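Local coordinates for gala protein type 1, 3 or 4 (Legionella pneumophila subsp. pneumophila, PDB 4XA9) that probably binds a small GTPase and may act as a GTPase activator, using a curved solenoid of leucine-rich repeats, at residues N53-N58 with L72-N77; L96-N101 with L120-N125; I103-V108 with K126-G131; G107-A112 with A132-Q137; D144-S149 with I168-D173. All coordinates share one frame; numbering follows the deposited sequence. Where two conformers were deposited one is given.

Contact 1 (N53-N58 with L72-N77)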
# COMPACT_ATOMS: atom_id res chain seq x y z
N ASN A 53 -3.60 -8.97 12.20
CA ASN A 53 -3.70 -9.52 13.54
C ASN A 53 -2.29 -9.74 14.08
O ASN A 53 -1.34 -9.16 13.55
CB ASN A 53 -4.52 -10.80 13.53
CG ASN A 53 -6.01 -10.52 13.44
OD1 ASN A 53 -6.57 -9.83 14.29
ND2 ASN A 53 -6.66 -11.04 12.40
N ASP A 54 -2.16 -10.58 15.10
CA ASP A 54 -0.86 -10.78 15.76
C ASP A 54 -0.42 -12.23 15.72
O ASP A 54 0.20 -12.73 16.65
CB ASP A 54 -0.93 -10.30 17.21
CG ASP A 54 -1.29 -8.84 17.33
OD1 ASP A 54 -0.81 -8.04 16.50
OD2 ASP A 54 -2.06 -8.49 18.25
N ILE A 55 -0.77 -12.91 14.64
CA ILE A 55 -0.48 -14.33 14.51
C ILE A 55 1.00 -14.56 14.19
O ILE A 55 1.59 -13.82 13.41
CB ILE A 55 -1.37 -14.96 13.42
CG1 ILE A 55 -2.84 -14.71 13.76
CG2 ILE A 55 -1.08 -16.45 13.26
CD1 ILE A 55 -3.81 -15.12 12.67
N THR A 56 1.60 -15.58 14.81
CA THR A 56 2.98 -15.93 14.54
C THR A 56 3.05 -17.29 13.85
O THR A 56 2.01 -17.85 13.50
CB THR A 56 3.83 -15.99 15.83
OG1 THR A 56 3.51 -17.19 16.56
CG2 THR A 56 3.59 -14.77 16.70
N ALA A 57 4.26 -17.81 13.69
CA ALA A 57 4.45 -19.12 13.07
C ALA A 57 3.76 -20.23 13.86
O ALA A 57 3.29 -21.22 13.29
CB ALA A 57 5.94 -19.43 12.94
N ASN A 58 3.69 -20.08 15.18
CA ASN A 58 3.01 -21.06 16.02
C ASN A 58 1.52 -21.14 15.71
O ASN A 58 0.92 -22.22 15.79
CB ASN A 58 3.24 -20.74 17.49
CG ASN A 58 4.62 -21.13 17.96
OD1 ASN A 58 5.26 -22.00 17.36
ND2 ASN A 58 5.09 -20.50 19.02
N LEU A 72 -6.63 -18.04 1.53
CA LEU A 72 -6.24 -17.53 2.84
C LEU A 72 -5.55 -16.18 2.73
O LEU A 72 -4.54 -16.04 2.03
CB LEU A 72 -5.32 -18.53 3.56
CG LEU A 72 -4.73 -17.96 4.86
CD1 LEU A 72 -5.81 -17.74 5.91
CD2 LEU A 72 -3.60 -18.84 5.41
N ASN A 73 -6.11 -15.19 3.40
CA ASN A 73 -5.45 -13.90 3.58
C ASN A 73 -4.93 -13.81 5.01
O ASN A 73 -5.71 -13.64 5.95
CB ASN A 73 -6.40 -12.74 3.29
CG ASN A 73 -5.73 -11.37 3.41
OD1 ASN A 73 -4.59 -11.24 3.87
ND2 ASN A 73 -6.45 -10.33 3.00
N ILE A 74 -3.62 -13.92 5.18
CA ILE A 74 -3.03 -13.76 6.50
C ILE A 74 -1.97 -12.65 6.46
O ILE A 74 -1.00 -12.66 7.22
CB ILE A 74 -2.45 -15.11 7.01
CG1 ILE A 74 -2.23 -15.06 8.54
CG2 ILE A 74 -1.20 -15.53 6.22
CD1 ILE A 74 -1.92 -16.41 9.16
N SER A 75 -2.20 -11.67 5.60
CA SER A 75 -1.30 -10.53 5.50
C SER A 75 -1.31 -9.71 6.79
O SER A 75 -2.23 -9.81 7.58
CB SER A 75 -1.66 -9.63 4.30
OG SER A 75 -2.95 -9.06 4.42
N HIS A 76 -0.26 -8.92 6.99
CA HIS A 76 -0.13 -8.04 8.15
C HIS A 76 -0.27 -8.79 9.47
O HIS A 76 -1.04 -8.40 10.36
CB HIS A 76 -1.16 -6.91 8.08
CG HIS A 76 -0.98 -6.01 6.90
ND1 HIS A 76 -0.16 -4.91 6.92
CD2 HIS A 76 -1.50 -6.06 5.65
CE1 HIS A 76 -0.19 -4.31 5.74
NE2 HIS A 76 -1.00 -4.99 4.95
N ASN A 77 0.47 -9.88 9.58
CA ASN A 77 0.68 -10.57 10.84
C ASN A 77 2.18 -10.64 11.12
O ASN A 77 2.92 -9.78 10.67
CB ASN A 77 0.04 -11.95 10.83
CG ASN A 77 -1.47 -11.89 11.03
OD1 ASN A 77 -1.95 -11.89 12.16
ND2 ASN A 77 -2.22 -11.85 9.93
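The asparagine ladder of a leucine-rich-repeat solenoid runs through this contact, where Asn77, in the turn after strand 71-73, reaches the loop Asn53-Ile55 that leads from strand 47-49 to helix 57-63. With CG beside its own backbone N (chi1 -78°), Asn77 turns its amide to that loop. Its OD1 takes the N-H of Ile55, at 2.9 Å from Ile55 N, although this oxygen is modelled too close to a neighbour, so the exact geometry of this bond is doubtful. On the other branch, ND2 of Asn77 donates to Ile74 O at 3.1 Å, approaching from well above the carbonyl plane, and also to Leu50 O, so one buried amide ties two successive turns together. Asn53 does the same one step earlier, its own amide being held by Leu22, Leu25, Leu27 and Leu50. A weak backbone bond adds to the seam, from Asn53 N to His76 O at 3.2 Å. Within 72-77 an Asx turn shapes the strand end: Asn73 OD1 accepts both Ser75 N and Ser75 OG. Another protein's chain also meets this contact, with a basic side chain in a salt bridge to Asp54 and an aromatic ring edge-to-face with His76. Beneath the polar layer the two isoleucines cross at about a right angle, Ile55 CG2 and CD1 each lying 4.2 Å from Ile74 CD1.

Contact 2 (L96-N101 with L120-N125)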
# COMPACT_ATOMS: atom_id res chain seq x y z
N LEU A 96 -3.04 -17.55 -1.83
CA LEU A 96 -2.46 -17.17 -0.54
C LEU A 96 -1.96 -15.73 -0.53
O LEU A 96 -1.27 -15.30 -1.44
CB LEU A 96 -1.30 -18.11 -0.20
CG LEU A 96 -0.46 -17.83 1.05
CD1 LEU A 96 -1.30 -17.98 2.33
CD2 LEU A 96 0.74 -18.77 1.09
N ASP A 97 -2.33 -15.01 0.53
CA ASP A 97 -1.78 -13.68 0.78
C ASP A 97 -0.96 -13.70 2.07
O ASP A 97 -1.52 -13.84 3.16
CB ASP A 97 -2.90 -12.64 0.86
CG ASP A 97 -2.37 -11.22 0.93
OD1 ASP A 97 -1.16 -11.04 1.16
OD2 ASP A 97 -3.17 -10.27 0.76
N VAL A 98 0.36 -13.57 1.95
CA VAL A 98 1.23 -13.50 3.12
C VAL A 98 1.97 -12.17 3.16
O VAL A 98 3.05 -12.07 3.74
CB VAL A 98 2.28 -14.64 3.14
CG1 VAL A 98 1.62 -15.98 3.44
CG2 VAL A 98 3.05 -14.70 1.82
N SER A 99 1.40 -11.15 2.53
CA SER A 99 2.03 -9.83 2.47
C SER A 99 2.30 -9.29 3.87
O SER A 99 1.56 -9.60 4.81
CB SER A 99 1.15 -8.86 1.68
OG SER A 99 0.87 -9.36 0.38
N PHE A 100 3.37 -8.51 4.02
CA PHE A 100 3.69 -7.85 5.29
C PHE A 100 3.81 -8.83 6.45
O PHE A 100 3.12 -8.69 7.46
CB PHE A 100 2.65 -6.79 5.62
CG PHE A 100 2.60 -5.66 4.62
CD1 PHE A 100 1.82 -5.77 3.47
CD2 PHE A 100 3.34 -4.51 4.81
CE1 PHE A 100 1.78 -4.73 2.54
CE2 PHE A 100 3.31 -3.47 3.89
CZ PHE A 100 2.53 -3.58 2.75
N ASN A 101 4.69 -9.82 6.31
CA ASN A 101 4.89 -10.82 7.35
C ASN A 101 6.36 -11.12 7.61
O ASN A 101 6.69 -12.03 8.37
CB ASN A 101 4.18 -12.13 7.00
CG ASN A 101 2.79 -12.21 7.60
OD1 ASN A 101 2.64 -12.44 8.80
ND2 ASN A 101 1.78 -12.07 6.76
N LEU A 120 -0.08 -16.09 -5.44
CA LEU A 120 0.62 -15.65 -4.24
C LEU A 120 0.75 -14.13 -4.16
O LEU A 120 1.32 -13.49 -5.05
CB LEU A 120 2.01 -16.29 -4.17
CG LEU A 120 2.88 -15.86 -2.98
CD1 LEU A 120 2.25 -16.28 -1.66
CD2 LEU A 120 4.30 -16.40 -3.10
N TYR A 121 0.20 -13.57 -3.09
CA TYR A 121 0.42 -12.16 -2.76
C TYR A 121 1.45 -12.13 -1.65
O TYR A 121 1.25 -12.74 -0.60
CB TYR A 121 -0.87 -11.47 -2.32
CG TYR A 121 -2.00 -11.56 -3.31
CD1 TYR A 121 -2.16 -10.61 -4.31
CD2 TYR A 121 -2.91 -12.61 -3.26
CE1 TYR A 121 -3.19 -10.69 -5.22
CE2 TYR A 121 -3.95 -12.70 -4.17
CZ TYR A 121 -4.09 -11.74 -5.14
OH TYR A 121 -5.11 -11.82 -6.05
N ALA A 122 2.56 -11.43 -1.87
CA ALA A 122 3.62 -11.41 -0.88
C ALA A 122 4.30 -10.05 -0.85
O ALA A 122 5.52 -9.96 -0.80
CB ALA A 122 4.65 -12.52 -1.18
N LEU A 123 3.48 -9.01 -0.90
CA LEU A 123 3.98 -7.64 -0.87
C LEU A 123 4.78 -7.40 0.40
O LEU A 123 4.44 -7.94 1.46
CB LEU A 123 2.83 -6.63 -0.95
CG LEU A 123 2.01 -6.48 -2.23
CD1 LEU A 123 1.11 -7.69 -2.46
CD2 LEU A 123 1.17 -5.21 -2.15
N TYR A 124 5.82 -6.57 0.29
CA TYR A 124 6.64 -6.15 1.43
C TYR A 124 7.01 -7.28 2.39
O TYR A 124 6.45 -7.40 3.47
CB TYR A 124 5.94 -5.03 2.22
CG TYR A 124 6.88 -4.29 3.14
CD1 TYR A 124 7.81 -3.39 2.62
CD2 TYR A 124 6.86 -4.49 4.51
CE1 TYR A 124 8.68 -2.71 3.45
CE2 TYR A 124 7.73 -3.81 5.35
CZ TYR A 124 8.64 -2.92 4.81
OH TYR A 124 9.52 -2.25 5.63
N ASN A 125 7.97 -8.11 1.99
CA ASN A 125 8.35 -9.25 2.81
C ASN A 125 9.86 -9.44 2.89
O ASN A 125 10.33 -10.52 3.24
CB ASN A 125 7.70 -10.54 2.27
CG ASN A 125 6.42 -10.90 3.01
OD1 ASN A 125 6.37 -10.88 4.25
ND2 ASN A 125 5.37 -11.22 2.26
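Tyr124 packs its CB over one face of the Phe100 ring, 3.7 Å from the centroid and 20° off the normal, a CH-pi contact. CG passes the rim near Phe100 CE2, and CD2 comes to 3.5 Å from Phe100 CD2; the two rings, 30° apart in tilt, are slid so far past each other that they barely overlap. At the tip, OH leaves the contact and bonds to the backbone of another protein's chain. With CG anti to the backbone N (chi1 -163°), the Tyr124 ring extends past the Phe100 ring instead of covering it. The rings sit on the turns that follow two adjacent parallel strands of the leucine-rich-repeat sheet, 95-97 and 119-121, joined by Tyr121 N to Leu96 O and by Val98 N to Tyr121 O. Past the strands side chains join in: Asp97 OD1 accepts Ser99 N and Ser99 OG, its OD2 bonds a polar side chain of the other protein, and the Ser99 hydroxyl oxygen accepts Leu123 N at 2.9 Å. Phe100 N follows with a 2.8 Å bond to Leu123 O. Asn125 supplies the ladder amide, its ND2 donating to Val98 O at 2.9 Å from above the carbonyl plane, its OD1 accepting Asn101 N and Ile103 N. On the helix side of the sheet Leu120 CD1 touches Leu96 CD2, at 4.0 Å, and Val98 CG2, at 3.9 Å.

Contact 3 (I103-V108 with K126-G131); sequences IGDEGV and KITKVG
The backbones of 103-108 and 126-131 come nearest at two points, Asp105 CA lying 4.4 Å from Gly131 CA and Gly104 CA 4.9 Å from Ile127 CA. This joins the N-terminal turns of helices 104-113 and 129-135, neighbours on the convex side of the leucine-rich-repeat solenoid. The carboxylate of Asp105 spans the gap to the start of the second helix. Its OD1 accepts the N-H of Thr128 on the syn lone pair, at 2.8 Å from Thr128 N and almost perfectly straight (177°), and takes a weak, bent bond from Gly131 N as well. OD2 accepts from Thr128 OG1, though the modelled separation is so short that its value is doubtful. Thr128 is the N-cap of helix 129-135: OG1, between the backbone N and the carbonyl carbon (chi1 72°), also receives Val130 N at 3.1 Å. A negative group beside N-H donors at a helix start would probably be stabilised by the helix dipole. Glycine at 131 brings only backbone to the oxygen, while Val130 CB rests 3.4 Å from Asp105 OD2. Deeper in, Ile127 CD1 meets Val108 CG2, but Val108 was deposited in two conformers and that fit is uncertain. On the exposed side, by Lys126, a water links the two segments, accepting from Asp105 N and donating to Lys126 O, each at 2.9 Å.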
# COMPACT_ATOMS: atom_id res chain seq x y z
N ILE A 103 8.45 -12.65 5.74
CA ILE A 103 8.74 -14.05 5.47
C ILE A 103 10.11 -14.24 4.81
O ILE A 103 10.71 -15.29 4.92
CB ILE A 103 7.67 -14.72 4.58
CG1 ILE A 103 7.75 -14.21 3.14
CG2 ILE A 103 6.27 -14.52 5.17
CD1 ILE A 103 6.85 -14.98 2.18
N GLY A 104 10.61 -13.21 4.13
CA GLY A 104 11.96 -13.22 3.60
C GLY A 104 12.22 -14.20 2.46
O GLY A 104 11.31 -14.83 1.95
N ASP A 105 13.49 -14.32 2.07
CA ASP A 105 13.86 -15.25 1.01
C ASP A 105 13.64 -16.70 1.43
O ASP A 105 13.26 -17.54 0.61
CB ASP A 105 15.33 -15.04 0.59
CG ASP A 105 15.52 -13.76 -0.19
OD1 ASP A 105 14.54 -13.29 -0.81
OD2 ASP A 105 16.65 -13.22 -0.19
N GLU A 106 13.87 -16.99 2.70
CA GLU A 106 13.71 -18.35 3.21
C GLU A 106 12.24 -18.75 3.25
O GLU A 106 11.89 -19.90 2.99
CB GLU A 106 14.32 -18.49 4.61
CG GLU A 106 15.83 -18.32 4.65
CD GLU A 106 16.58 -19.38 3.86
OE1 GLU A 106 16.11 -20.54 3.82
OE2 GLU A 106 17.64 -19.06 3.28
N GLY A 107 11.37 -17.79 3.57
CA GLY A 107 9.95 -18.05 3.61
C GLY A 107 9.44 -18.35 2.22
O GLY A 107 8.70 -19.31 2.00
N VAL A 108 9.87 -17.54 1.26
CA VAL A 108 9.41 -17.67 -0.11
C VAL A 108 9.99 -18.91 -0.78
O VAL A 108 9.41 -19.46 -1.71
CB VAL A 108 9.75 -16.39 -0.92
CG1 VAL A 108 10.52 -16.70 -2.20
CG2 VAL A 108 8.48 -15.61 -1.20
N LYS A 126 10.60 -8.37 2.58
CA LYS A 126 12.06 -8.42 2.49
C LYS A 126 12.52 -9.50 1.51
O LYS A 126 13.58 -10.11 1.69
CB LYS A 126 12.68 -8.67 3.87
CG LYS A 126 12.30 -7.62 4.90
CD LYS A 126 12.93 -7.90 6.26
CE LYS A 126 11.91 -7.76 7.39
NZ LYS A 126 10.66 -7.05 6.95
N ILE A 127 11.74 -9.73 0.46
CA ILE A 127 12.14 -10.66 -0.58
C ILE A 127 13.16 -9.98 -1.49
O ILE A 127 12.96 -8.85 -1.92
CB ILE A 127 10.93 -11.16 -1.39
CG1 ILE A 127 9.90 -11.79 -0.43
CG2 ILE A 127 11.36 -12.14 -2.48
CD1 ILE A 127 8.55 -12.08 -1.07
N THR A 128 14.26 -10.67 -1.76
CA THR A 128 15.32 -10.10 -2.60
C THR A 128 15.40 -10.85 -3.92
O THR A 128 14.54 -11.68 -4.22
CB THR A 128 16.69 -10.17 -1.90
OG1 THR A 128 17.15 -11.53 -1.88
CG2 THR A 128 16.58 -9.64 -0.47
N LYS A 129 16.44 -10.55 -4.70
CA LYS A 129 16.69 -11.27 -5.95
C LYS A 129 16.86 -12.78 -5.71
O LYS A 129 16.61 -13.59 -6.60
CB LYS A 129 17.93 -10.72 -6.65
CG LYS A 129 19.21 -10.78 -5.82
CD LYS A 129 20.37 -10.09 -6.54
CE LYS A 129 21.67 -10.22 -5.76
NZ LYS A 129 21.58 -9.59 -4.41
N VAL A 130 17.29 -13.14 -4.50
CA VAL A 130 17.46 -14.55 -4.16
C VAL A 130 16.10 -15.25 -4.10
O VAL A 130 15.92 -16.34 -4.65
CB VAL A 130 18.22 -14.74 -2.83
CG1 VAL A 130 18.27 -16.21 -2.45
CG2 VAL A 130 19.63 -14.17 -2.93
N GLY A 131 15.14 -14.62 -3.43
CA GLY A 131 13.79 -15.14 -3.37
C GLY A 131 13.12 -15.20 -4.73
O GLY A 131 12.40 -16.15 -5.04
O HOH W 1 15.27 -12.15 2.88

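Contact 4 (G107-A112 with A132-Q137); sequences GVKALA and AGYLAQ
Ala112 and Leu135 form the close-packed floor of this contact between helices 104-113 and 129-135, neighbours in the helical layer of the leucine-rich-repeat solenoid. Ala112 CB sits 3.8 Å from Leu135 CD2. The same carbon lies 3.3 Å from Tyr134 O. This small methyl lets the two backbones approach, Ala112 CA and Leu135 CA being 5.0 Å apart. The deposited Val108 conformer turns CG1 to Leu135 CG and also to the edge of the Tyr134 ring; with a second conformer deposited, these touches are less sure. Leu135 also touches Leu140 and Leu158 of helix 151-159. Toward solvent the fit changes in kind, because the long, exposed Lys109 replaces short apolar groups. Its chain leaves the helix with CG anti to the backbone N (chi1 -173°) and runs extended over one face of Tyr134, Lys109 CB lying 3.5 Å from Tyr134 CD2. CG stands over the middle of the ring as a CH-pi contact, 3.8 Å from the centroid and 12° off the normal. The last torsion bends the chain and drops the amine toward the ring plane just beyond the CE1-CZ side, where Lys109 NZ lies 3.3 Å from Tyr134 CE1.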
# COMPACT_ATOMS: atom_id res chain seq x y z
N GLY A 107 11.37 -17.79 3.57
CA GLY A 107 9.95 -18.05 3.61
C GLY A 107 9.44 -18.35 2.22
O GLY A 107 8.70 -19.31 2.00
N VAL A 108 9.87 -17.54 1.26
CA VAL A 108 9.41 -17.67 -0.11
C VAL A 108 9.99 -18.91 -0.78
O VAL A 108 9.41 -19.46 -1.71
CB VAL A 108 9.75 -16.39 -0.92
CG1 VAL A 108 10.52 -16.70 -2.20
CG2 VAL A 108 8.48 -15.61 -1.20
N LYS A 109 11.15 -19.35 -0.28
CA LYS A 109 11.79 -20.57 -0.78
C LYS A 109 10.84 -21.75 -0.64
O LYS A 109 10.64 -22.53 -1.58
CB LYS A 109 13.08 -20.84 -0.02
CG LYS A 109 13.91 -21.99 -0.58
CD LYS A 109 15.05 -22.34 0.37
CE LYS A 109 16.01 -23.34 -0.24
NZ LYS A 109 16.78 -22.75 -1.36
N ALA A 110 10.24 -21.88 0.53
CA ALA A 110 9.28 -22.94 0.79
C ALA A 110 8.02 -22.80 -0.06
O ALA A 110 7.56 -23.77 -0.67
CB ALA A 110 8.91 -22.97 2.27
N LEU A 111 7.46 -21.59 -0.11
CA LEU A 111 6.23 -21.36 -0.86
C LEU A 111 6.41 -21.66 -2.35
O LEU A 111 5.50 -22.17 -3.01
CB LEU A 111 5.75 -19.92 -0.67
CG LEU A 111 5.25 -19.60 0.72
CD1 LEU A 111 4.89 -18.13 0.82
CD2 LEU A 111 4.06 -20.47 1.09
N ALA A 112 7.59 -21.34 -2.88
CA ALA A 112 7.83 -21.52 -4.30
C ALA A 112 7.91 -23.00 -4.64
O ALA A 112 7.71 -23.39 -5.79
CB ALA A 112 9.11 -20.80 -4.71
N ALA A 132 13.36 -14.18 -5.56
CA ALA A 132 12.81 -14.17 -6.91
C ALA A 132 13.34 -15.38 -7.68
O ALA A 132 12.62 -15.98 -8.49
CB ALA A 132 13.17 -12.89 -7.62
N GLY A 133 14.59 -15.74 -7.42
CA GLY A 133 15.19 -16.92 -8.02
C GLY A 133 14.42 -18.18 -7.69
O GLY A 133 14.21 -19.05 -8.54
N TYR A 134 13.98 -18.28 -6.43
CA TYR A 134 13.19 -19.42 -6.00
C TYR A 134 11.84 -19.45 -6.72
O TYR A 134 11.37 -20.51 -7.15
CB TYR A 134 12.97 -19.37 -4.49
CG TYR A 134 14.24 -19.40 -3.67
CD1 TYR A 134 15.36 -20.10 -4.09
CD2 TYR A 134 14.32 -18.72 -2.46
CE1 TYR A 134 16.52 -20.13 -3.33
CE2 TYR A 134 15.47 -18.74 -1.70
CZ TYR A 134 16.56 -19.44 -2.13
OH TYR A 134 17.70 -19.45 -1.36
N LEU A 135 11.22 -18.28 -6.83
CA LEU A 135 9.88 -18.16 -7.41
C LEU A 135 9.92 -18.41 -8.91
O LEU A 135 8.91 -18.78 -9.52
CB LEU A 135 9.29 -16.79 -7.10
CG LEU A 135 8.92 -16.53 -5.64
CD1 LEU A 135 8.64 -15.06 -5.39
CD2 LEU A 135 7.70 -17.36 -5.28
N ALA A 136 11.09 -18.21 -9.50
CA ALA A 136 11.27 -18.44 -10.93
C ALA A 136 11.12 -19.92 -11.28
O ALA A 136 10.90 -20.27 -12.43
CB ALA A 136 12.63 -17.94 -11.38
N GLN A 137 11.21 -20.78 -10.27
CA GLN A 137 11.08 -22.22 -10.47
C GLN A 137 9.72 -22.75 -10.01
O GLN A 137 9.46 -23.95 -10.05
CB GLN A 137 12.20 -22.96 -9.73
CG GLN A 137 13.59 -22.47 -10.08
CD GLN A 137 13.96 -22.75 -11.53
OE1 GLN A 137 13.42 -23.66 -12.16
NE2 GLN A 137 14.88 -21.96 -12.07

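Contact 5 (D144-S149 with I168-D173); sequences DLCFNS and IASACD
Ser149 OG, set anti to the backbone N (chi1 -176°), donates to Asp173 OD2 at 2.7 Å, on the anti lone pair of OD2, away from the other oxygen. Neither group ends there: Asp173 OD1 forms a salt bridge with a basic side chain of another protein's chain, and a polar side chain of that chain also bonds Ser149 OG. Backbone bonds follow along the turns. Leu145 N meets Ile168 O at a short 2.6 Å, next to the parallel bridge of Asp144 with Ile168, and Phe147 N meets Ser170 O at 3.0 Å. Between them a thiol takes part, with Ser170 N donating to Cys146 SG at 3.5 Å and 154°. Asp144 OD1 accepts Cys146 N in an Asx turn, after which Leu145-Asn148 forms a type II turn spanned by Asn148 ND2 to Leu145 O. Asn148 belongs to the asparagine ladder of the leucine-rich repeats, reaching also to Ala122, Asn125 and Ile127. Cys172 stands where the next rung would be, its SG 3.1 Å from Leu145 O. Packing fills the rest: Ile168 CB presses on the Asp144 carboxylate, 3.4 Å from CG, and Ile168 CG2 touches Cys146 SG at 3.6 Å. Farther along, Phe147 CD1 lies 3.8 Å from Ala171 CB, and its ring stacks on an aromatic side chain of the other protein. The paired turns lead from strands 142-144 and 166-168 into helices 151-159 and 176-184, with Leu123 packing on Cys146 from one flank and strand 190-192 against Ile168 and Ser170 on the other.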
# COMPACT_ATOMS: atom_id res chain seq x y z
N ASP A 144 2.21 -11.33 -6.79
CA ASP A 144 2.28 -9.91 -6.48
C ASP A 144 3.43 -9.70 -5.51
O ASP A 144 3.40 -10.20 -4.38
CB ASP A 144 0.95 -9.41 -5.90
CG ASP A 144 0.87 -7.89 -5.81
OD1 ASP A 144 1.92 -7.23 -5.61
OD2 ASP A 144 -0.25 -7.34 -5.92
N LEU A 145 4.44 -8.95 -5.94
CA LEU A 145 5.65 -8.78 -5.15
C LEU A 145 5.99 -7.32 -4.85
O LEU A 145 7.15 -6.99 -4.61
CB LEU A 145 6.84 -9.43 -5.87
CG LEU A 145 6.77 -10.95 -5.97
CD1 LEU A 145 7.86 -11.49 -6.89
CD2 LEU A 145 6.88 -11.55 -4.57
N CYS A 146 4.99 -6.44 -4.86
CA CYS A 146 5.22 -5.02 -4.63
C CYS A 146 5.98 -4.77 -3.34
O CYS A 146 5.81 -5.50 -2.37
CB CYS A 146 3.89 -4.25 -4.59
SG CYS A 146 2.99 -4.28 -6.14
N PHE A 147 6.84 -3.75 -3.34
CA PHE A 147 7.60 -3.33 -2.16
C PHE A 147 8.63 -4.36 -1.72
O PHE A 147 8.96 -4.43 -0.54
CB PHE A 147 6.68 -3.00 -0.98
CG PHE A 147 5.51 -2.12 -1.34
CD1 PHE A 147 5.71 -0.83 -1.80
CD2 PHE A 147 4.21 -2.57 -1.16
CE1 PHE A 147 4.64 -0.01 -2.12
CE2 PHE A 147 3.13 -1.75 -1.47
CZ PHE A 147 3.35 -0.47 -1.95
N ASN A 148 9.11 -5.16 -2.66
CA ASN A 148 10.24 -6.06 -2.43
C ASN A 148 11.38 -5.68 -3.36
O ASN A 148 11.18 -5.58 -4.57
CB ASN A 148 9.86 -7.53 -2.65
CG ASN A 148 8.89 -8.05 -1.61
OD1 ASN A 148 9.27 -8.35 -0.47
ND2 ASN A 148 7.63 -8.19 -2.00
N SER A 149 12.58 -5.50 -2.82
CA SER A 149 13.72 -5.12 -3.66
C SER A 149 14.20 -6.32 -4.49
O SER A 149 15.20 -6.96 -4.16
CB SER A 149 14.86 -4.57 -2.81
OG SER A 149 15.93 -4.12 -3.63
N ILE A 168 2.83 -8.75 -10.63
CA ILE A 168 2.75 -7.42 -10.05
C ILE A 168 4.04 -7.19 -9.29
O ILE A 168 4.34 -7.92 -8.34
CB ILE A 168 1.54 -7.25 -9.09
CG1 ILE A 168 0.34 -8.06 -9.56
CG2 ILE A 168 1.17 -5.77 -8.89
CD1 ILE A 168 -0.28 -7.54 -10.79
N ALA A 169 4.81 -6.19 -9.70
CA ALA A 169 6.11 -5.94 -9.07
C ALA A 169 6.44 -4.45 -9.07
O ALA A 169 7.46 -4.03 -9.63
CB ALA A 169 7.20 -6.74 -9.78
N SER A 170 5.58 -3.66 -8.43
CA SER A 170 5.79 -2.22 -8.33
C SER A 170 6.66 -1.88 -7.13
O SER A 170 6.56 -2.54 -6.09
CB SER A 170 4.45 -1.48 -8.24
OG SER A 170 3.66 -1.66 -9.41
N ALA A 171 7.49 -0.85 -7.26
CA ALA A 171 8.44 -0.46 -6.22
C ALA A 171 9.36 -1.63 -5.87
O ALA A 171 9.48 -2.01 -4.70
CB ALA A 171 7.71 0.04 -4.97
N CYS A 172 10.00 -2.19 -6.89
CA CYS A 172 10.84 -3.36 -6.71
C CYS A 172 12.27 -3.15 -7.19
O CYS A 172 13.00 -4.12 -7.42
CB CYS A 172 10.23 -4.58 -7.41
SG CYS A 172 8.71 -5.22 -6.64
N ASP A 173 12.66 -1.89 -7.35
CA ASP A 173 14.00 -1.52 -7.83
C ASP A 173 14.33 -2.13 -9.19
O ASP A 173 15.44 -2.59 -9.43
CB ASP A 173 15.07 -1.93 -6.80
CG ASP A 173 15.01 -1.09 -5.53
OD1 ASP A 173 14.75 0.13 -5.64
OD2 ASP A 173 15.20 -1.65 -4.43

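From the N terminus, contact 1 closes first, between the loop before helix 57-63 and the turn after strand 71-73. It meets contact 2 across neighbouring strands, through Leu72 O to Asp97 N and Asn101 ND2 to Ile74 O. Contact 2 pairs strands 95-97 and 119-121, closing the beta-alpha-beta unit that includes helix 104-113; contacts 3 and 4 start from that helix and end beyond contact 2, so their segments alternate with its own. Contacts 3 and 4 share Gly107 and Val108 and tie helix 104-113 to helix 129-135. Contact 5 closes last and in series, yet Asn148 OD1 bonds Asn125 N and Ile127 N, joining it to contacts 2 and 3.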